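Local coordinates for nonsense-mediated mRNA decay protein 2 (PDB 4LUN) that takes part in nonsense-mediated decay of mRNAs with premature stop codons, interacting with the helicase Upf1 through a C-terminal region absent from this N-terminal MIF4G fragment, at residues Ser32-Asn37 / Glu66-Glu71. Numbering follows the deposited sequence.
Sequences SSIKRN and EKYLSE
Tyr68 packs against Asn37 and Ile34 in a small surface contact between the starts of two helices, 34-44 and 69-81. The centre of the contact lies about 31 Å from the centre of the chain. The CB of Asn37 sits over one face of the Tyr68 ring, toward its rim, as a CH-pi contact. Asn37 CB is 4.0 Å from the centroid of the Tyr68 ring and 25° off its normal. The Asn37 amide plane is turned only 23° from the ring plane. Ile34 comes to the ring edge instead. Ile34 CD1 lies 3.6 Å from Tyr68 OH and 4.0 Å from Tyr68 CE2, while Ile34 CG2 also borders the hydroxyl.

Both helices belong to the all-helical, HEAT-repeat-like MIF4G domain of Upf2, and helix 52-60 lies between them in sequence. Tyr68 is the N-cap residue of helix 69-81. Ser33 is the N-cap of helix 34-44, where Ser33 OG accepts a bond from Arg36 N at 3.1 Å.

Lys67 crosses Asn37 at about a right angle, and its NZ comes near the amide end. The Lys67 chain bends at chi2, chi3 and chi4 and brings Lys67 NZ to 3.7 Å from Asn37 ND2. This is proximity alone; Lys67 NZ is hydrogen-bonded to the carbonyl of Ser64. Ser32 CB lies 4.1 Å from Lys67 NZ. Arg36 forms salt bridges with Asp59 of helix 52-60 and Glu62 of the loop after it, and with Asp31 just before its own helix.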
ATOM      1  N   SER A  32     -12.470 -28.945 -18.660  1.00 25.07           N
ATOM      2  CA  SER A  32     -11.587 -28.071 -19.427  1.00 28.65           C
ATOM      3  C   SER A  32     -12.319 -27.384 -20.570  1.00 28.03           C
ATOM      4  O   SER A  32     -11.693 -26.788 -21.449  1.00 31.83           O
ATOM      5  CB  SER A  32     -10.373 -28.841 -19.963  1.00 32.62           C
ATOM      6  OG  SER A  32     -10.756 -29.829 -20.898  1.00 38.58           O
ATOM      7  N   SER A  33     -13.647 -27.449 -20.548  1.00 24.07           N
ATOM      8  CA  SER A  33     -14.453 -26.899 -21.635  1.00 20.15           C
ATOM      9  C   SER A  33     -14.297 -25.388 -21.770  1.00 22.91           C
ATOM     10  O   SER A  33     -14.023 -24.683 -20.790  1.00 21.24           O
ATOM     11  CB  SER A  33     -15.931 -27.236 -21.428  1.00 22.04           C
ATOM     12  OG  SER A  33     -16.455 -26.500 -20.340  1.00 19.16           O
ATOM     13  N   ILE A  34     -14.485 -24.895 -22.988  1.00 19.29           N
ATOM     14  CA  ILE A  34     -14.407 -23.464 -23.251  1.00 16.80           C
ATOM     15  C   ILE A  34     -15.456 -22.713 -22.425  1.00 22.55           C
ATOM     16  O   ILE A  34     -15.149 -21.684 -21.822  1.00 21.58           O
ATOM     17  CB  ILE A  34     -14.567 -23.136 -24.742  1.00 18.74           C
ATOM     18  CG1 ILE A  34     -13.421 -23.739 -25.564  1.00 24.18           C
ATOM     19  CG2 ILE A  34     -14.660 -21.634 -24.951  1.00 21.50           C
ATOM     20  CD1 ILE A  34     -12.037 -23.316 -25.106  1.00 22.69           C
ATOM     21  N   LYS A  35     -16.681 -23.243 -22.379  1.00 18.04           N
ATOM     22  CA  LYS A  35     -17.750 -22.607 -21.607  1.00 19.47           C
ATOM     23  C   LYS A  35     -17.360 -22.445 -20.139  1.00 20.73           C
ATOM     24  O   LYS A  35     -17.521 -21.365 -19.564  1.00 20.52           O
ATOM     25  CB  LYS A  35     -19.060 -23.400 -21.724  1.00 19.11           C
ATOM     26  CG  LYS A  35     -20.246 -22.771 -20.999  1.00 25.23           C
ATOM     27  CD  LYS A  35     -21.579 -23.342 -21.520  1.00 28.31           C
ATOM     28  CE  LYS A  35     -22.016 -24.589 -20.760  1.00 28.85           C
ATOM     29  NZ  LYS A  35     -23.250 -25.215 -21.375  1.00 23.34           N
ATOM     30  N   ARG A  36     -16.809 -23.503 -19.552  1.00 20.50           N
ATOM     31  CA  ARG A  36     -16.450 -23.487 -18.133  1.00 20.37           C
ATOM     32  C   ARG A  36     -15.348 -22.477 -17.863  1.00 26.42           C
ATOM     33  O   ARG A  36     -15.389 -21.739 -16.870  1.00 23.83           O
ATOM     34  CB  ARG A  36     -15.979 -24.867 -17.670  1.00 23.20           C
ATOM     35  CG  ARG A  36     -15.898 -24.998 -16.156  1.00 29.12           C
ATOM     36  CD  ARG A  36     -17.275 -24.815 -15.552  1.00 31.67           C
ATOM     37  NE  ARG A  36     -17.249 -24.740 -14.095  1.00 37.71           N
ATOM     38  CZ  ARG A  36     -17.324 -25.799 -13.296  1.00 40.21           C
ATOM     39  NH1 ARG A  36     -17.415 -27.018 -13.815  1.00 33.15           N
ATOM     40  NH2 ARG A  36     -17.303 -25.639 -11.980  1.00 42.41           N
ATOM     41  N   ASN A  37     -14.358 -22.453 -18.748  1.00 20.53           N
ATOM     42  CA  ASN A  37     -13.174 -21.633 -18.530  1.00 28.91           C
ATOM     43  C   ASN A  37     -13.445 -20.163 -18.807  1.00 30.07           C
ATOM     44  O   ASN A  37     -12.959 -19.298 -18.089  1.00 27.97           O
ATOM     45  CB  ASN A  37     -11.991 -22.145 -19.356  1.00 27.81           C
ATOM     46  CG  ASN A  37     -11.471 -23.492 -18.864  1.00 34.27           C
ATOM     47  OD1 ASN A  37     -11.124 -23.650 -17.694  1.00 42.60           O
ATOM     48  ND2 ASN A  37     -11.427 -24.472 -19.760  1.00 41.20           N
ATOM     49  N   GLU A  66      -5.811 -24.401 -16.850  1.00 30.62           N
ATOM     50  CA  GLU A  66      -4.413 -24.273 -17.275  1.00 33.14           C
ATOM     51  C   GLU A  66      -4.182 -23.509 -18.585  1.00 33.93           C
ATOM     52  O   GLU A  66      -3.274 -22.686 -18.685  1.00 32.28           O
ATOM     53  CB  GLU A  66      -3.765 -25.659 -17.369  1.00 40.41           C
ATOM     54  CG  GLU A  66      -2.247 -25.635 -17.328  1.00 47.84           C
ATOM     55  CD  GLU A  66      -1.710 -25.280 -15.951  1.00 45.06           C
ATOM     56  OE1 GLU A  66      -0.805 -24.422 -15.868  1.00 49.99           O
ATOM     57  OE2 GLU A  66      -2.192 -25.863 -14.955  1.00 49.13           O
ATOM     58  N   LYS A  67      -4.989 -23.782 -19.601  1.00 33.58           N
ATOM     59  CA  LYS A  67      -4.768 -23.156 -20.899  1.00 34.22           C
ATOM     60  C   LYS A  67      -5.272 -21.717 -20.928  1.00 31.93           C
ATOM     61  O   LYS A  67      -4.987 -20.979 -21.874  1.00 39.89           O
ATOM     62  CB  LYS A  67      -5.405 -23.971 -22.028  1.00 39.25           C
ATOM     63  CG  LYS A  67      -6.666 -24.712 -21.623  1.00 43.61           C
ATOM     64  CD  LYS A  67      -6.366 -26.146 -21.192  1.00 43.70           C
ATOM     65  CE  LYS A  67      -6.699 -26.359 -19.719  1.00 32.99           C
ATOM     66  NZ  LYS A  67      -7.905 -25.585 -19.312  1.00 37.33           N
ATOM     67  N   TYR A  68      -6.027 -21.325 -19.902  1.00 29.30           N
ATOM     68  CA  TYR A  68      -6.488 -19.941 -19.781  1.00 27.51           C
ATOM     69  C   TYR A  68      -5.676 -19.161 -18.741  1.00 32.58           C
ATOM     70  O   TYR A  68      -6.034 -18.042 -18.380  1.00 30.61           O
ATOM     71  CB  TYR A  68      -7.984 -19.885 -19.433  1.00 26.96           C
ATOM     72  CG  TYR A  68      -8.919 -19.895 -20.635  1.00 30.27           C
ATOM     73  CD1 TYR A  68      -9.550 -18.731 -21.059  1.00 32.58           C
ATOM     74  CD2 TYR A  68      -9.165 -21.064 -21.345  1.00 34.97           C
ATOM     75  CE1 TYR A  68     -10.402 -18.734 -22.157  1.00 34.81           C
ATOM     76  CE2 TYR A  68     -10.016 -21.077 -22.441  1.00 27.40           C
ATOM     77  CZ  TYR A  68     -10.626 -19.912 -22.843  1.00 29.07           C
ATOM     78  OH  TYR A  68     -11.475 -19.921 -23.934  1.00 28.98           O
ATOM     79  N   LEU A  69      -4.584 -19.755 -18.267  1.00 29.32           N
ATOM     80  CA  LEU A  69      -3.765 -19.139 -17.220  1.00 32.78           C
ATOM     81  C   LEU A  69      -3.314 -17.706 -17.521  1.00 31.62           C
ATOM     82  O   LEU A  69      -3.491 -16.813 -16.686  1.00 30.39           O
ATOM     83  CB  LEU A  69      -2.545 -20.007 -16.918  1.00 36.08           C
ATOM     84  CG  LEU A  69      -1.637 -19.439 -15.832  1.00 32.93           C
ATOM     85  CD1 LEU A  69      -2.434 -19.255 -14.548  1.00 33.87           C
ATOM     86  CD2 LEU A  69      -0.461 -20.355 -15.609  1.00 36.03           C
ATOM     87  N   SER A  70      -2.720 -17.492 -18.694  1.00 26.80           N
ATOM     88  CA  SER A  70      -2.225 -16.161 -19.065  1.00 30.77           C
ATOM     89  C   SER A  70      -3.331 -15.121 -18.969  1.00 36.55           C
ATOM     90  O   SER A  70      -3.141 -14.043 -18.403  1.00 30.98           O
ATOM     91  CB  SER A  70      -1.658 -16.163 -20.483  1.00 36.93           C
ATOM     92  OG  SER A  70      -0.771 -17.245 -20.684  1.00 50.77           O
ATOM     93  N   GLU A  71      -4.488 -15.454 -19.530  1.00 34.66           N
ATOM     94  CA  GLU A  71      -5.650 -14.583 -19.457  1.00 32.58           C
ATOM     95  C   GLU A  71      -6.125 -14.365 -18.021  1.00 32.68           C
ATOM     96  O   GLU A  71      -6.574 -13.271 -17.668  1.00 34.26           O
ATOM     97  CB  GLU A  71      -6.793 -15.140 -20.314  1.00 38.39           C
ATOM     98  CG  GLU A  71      -8.098 -14.405 -20.134  1.00 39.58           C
ATOM     99  CD  GLU A  71      -9.070 -14.678 -21.254  1.00 44.68           C
ATOM    100  OE1 GLU A  71      -8.808 -15.603 -22.053  1.00 46.93           O
ATOM    101  OE2 GLU A  71     -10.090 -13.961 -21.338  1.00 49.09           O
TER